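Outer membrane protein Omp121 (PDB 5FQ8) probably imports nutrients across the outer membrane of Bacteroides thetaiotaomicron as a TonB-dependent beta-barrel receptor that binds metal ions. Local coordinates at residues 681-685 with 686-690. Residues are numbered along the deposited sequence; the frame is centred on the assembly and turned at random.
Sequences MDPAS and GYTAQ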
loop_
_atom_site.group_PDB
_atom_site.type_symbol
_atom_site.label_atom_id
_atom_site.label_comp_id
_atom_site.label_asym_id
_atom_site.label_seq_id
_atom_site.Cartn_x
_atom_site.Cartn_y
_atom_site.Cartn_z
ATOM N N MET B 681 -15.108 -29.059 0.390
ATOM C CA MET B 681 -14.394 -30.327 0.366
ATOM C C MET B 681 -13.525 -30.432 1.607
ATOM O O MET B 681 -13.129 -29.419 2.193
ATOM C CB MET B 681 -13.534 -30.445 -0.880
ATOM C CG MET B 681 -13.099 -31.817 -1.243
ATOM S SD MET B 681 -12.408 -31.697 -2.853
ATOM C CE MET B 681 -12.054 -33.351 -3.235
ATOM N N ASP B 682 -13.234 -31.667 1.997
ATOM C CA ASP B 682 -12.436 -31.935 3.185
ATOM C C ASP B 682 -11.015 -31.426 2.992
ATOM O O ASP B 682 -10.314 -31.887 2.080
ATOM C CB ASP B 682 -12.444 -33.434 3.490
ATOM C CG ASP B 682 -11.534 -33.822 4.650
ATOM O OD1 ASP B 682 -11.115 -32.959 5.446
ATOM O OD2 ASP B 682 -11.250 -35.030 4.765
ATOM N N PRO B 683 -10.560 -30.504 3.801
ATOM C CA PRO B 683 -9.192 -30.017 3.668
ATOM C C PRO B 683 -8.158 -31.130 3.667
ATOM O O PRO B 683 -7.056 -30.962 3.142
ATOM C CB PRO B 683 -9.044 -29.110 4.887
ATOM C CG PRO B 683 -10.405 -28.636 5.143
ATOM C CD PRO B 683 -11.313 -29.757 4.817
ATOM N N ALA B 684 -8.500 -32.278 4.240
ATOM C CA ALA B 684 -7.559 -33.384 4.245
ATOM C C ALA B 684 -7.230 -33.848 2.843
ATOM O O ALA B 684 -6.251 -34.575 2.651
ATOM C CB ALA B 684 -8.113 -34.543 5.054
ATOM N N SER B 685 -8.031 -33.460 1.865
ATOM C CA SER B 685 -7.763 -33.832 0.493
ATOM C C SER B 685 -6.661 -33.007 -0.115
ATOM O O SER B 685 -6.225 -33.318 -1.222
ATOM C CB SER B 685 -9.021 -33.659 -0.338
ATOM O OG SER B 685 -9.567 -32.391 -0.070
ATOM N N GLY B 686 -6.221 -31.968 0.572
ATOM C CA GLY B 686 -5.281 -31.025 0.023
ATOM C C GLY B 686 -5.911 -29.760 -0.504
ATOM O O GLY B 686 -5.197 -28.787 -0.742
ATOM N N TYR B 687 -7.217 -29.747 -0.695
ATOM C CA TYR B 687 -7.940 -28.571 -1.136
ATOM C C TYR B 687 -9.173 -28.401 -0.263
ATOM O O TYR B 687 -9.664 -29.365 0.318
ATOM C CB TYR B 687 -8.328 -28.698 -2.594
ATOM C CG TYR B 687 -7.193 -29.012 -3.541
ATOM C CD1 TYR B 687 -6.646 -30.284 -3.612
ATOM C CD2 TYR B 687 -6.693 -28.045 -4.390
ATOM C CE1 TYR B 687 -5.627 -30.573 -4.491
ATOM C CE2 TYR B 687 -5.676 -28.327 -5.267
ATOM C CZ TYR B 687 -5.151 -29.590 -5.312
ATOM O OH TYR B 687 -4.140 -29.860 -6.191
ATOM N N THR B 688 -9.645 -27.167 -0.145
ATOM C CA THR B 688 -10.852 -26.881 0.614
ATOM C C THR B 688 -12.094 -26.798 -0.248
ATOM O O THR B 688 -13.196 -26.664 0.292
ATOM C CB THR B 688 -10.722 -25.569 1.351
ATOM O OG1 THR B 688 -10.200 -24.596 0.450
ATOM C CG2 THR B 688 -9.812 -25.713 2.478
ATOM N N ALA B 689 -11.944 -26.850 -1.563
ATOM C CA ALA B 689 -13.097 -26.822 -2.440
ATOM C C ALA B 689 -12.687 -27.390 -3.778
ATOM O O ALA B 689 -11.515 -27.378 -4.139
ATOM C CB ALA B 689 -13.651 -25.410 -2.603
ATOM N N GLN B 690 -13.663 -27.906 -4.501
ATOM C CA GLN B 690 -13.446 -28.359 -5.860
ATOM C C GLN B 690 -14.529 -27.760 -6.726
ATOM O O GLN B 690 -15.697 -27.767 -6.346
ATOM C CB GLN B 690 -13.458 -29.875 -5.972
ATOM C CG GLN B 690 -13.250 -30.339 -7.389
ATOM C CD GLN B 690 -13.313 -31.827 -7.548
ATOM O OE1 GLN B 690 -13.088 -32.349 -8.632
ATOM N NE2 GLN B 690 -13.631 -32.525 -6.472
#
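Gly-686 N and Pro-683 O form the straighter of two backbone hydrogen bonds (2.9 Å, 161° at the hydrogen) that draw 681-685 and 686-690 together round a tight reversal of the chain. Met-681 N reaches Thr-688 O at 3.1 Å with a more bent N-H (138°) and closes the wider loop. Inside the turn, Ser-685 N bonds to Asp-682 O, and the two i+3 to i bonds make the short 3-10 segment 683-685. Gly-686 follows it with a positive phi, at which a CB would press on the carbonyl oxygen of Ser-685. A CA-H...O contact from Pro-683 to Tyr-687 O adds a weaker link.

Asp-682 forms an Asx turn, its OD1 accepting Ala-684 N at 3.0 Å from well above the carboxylate plane; OD1 also bonds to an aromatic and OD2 to a polar side chain of the chain of another protein.

Van der Waals contacts join Met-681 to Gln-690: CG anti to the backbone N (chi1 -162°) carries the extended chain obliquely across Gln-690. Met-681 SD lies 3.8 Å from Gln-690 CB, and Met-681 CE meets Gln-690 NE2 at 3.7 Å; that NE2 is hydrogen-bonded to a polar side chain of the other protein's chain. Pro-683 CG touches Thr-688 CG2 at 4.0 Å, the two side chains nearly perpendicular.

The turn follows long strand 661-680 of the TonB-dependent receptor barrel, lies against the other protein and leads into antiparallel strand 689-693, with Leu-679 bonded to Gln-690. Strand 629-635 runs parallel along the other edge of 689-693; just before 689-693, Thr-688 OG1 bonds to Asn-633 O, next to the magnesium site of Ala-631 and Asn-633.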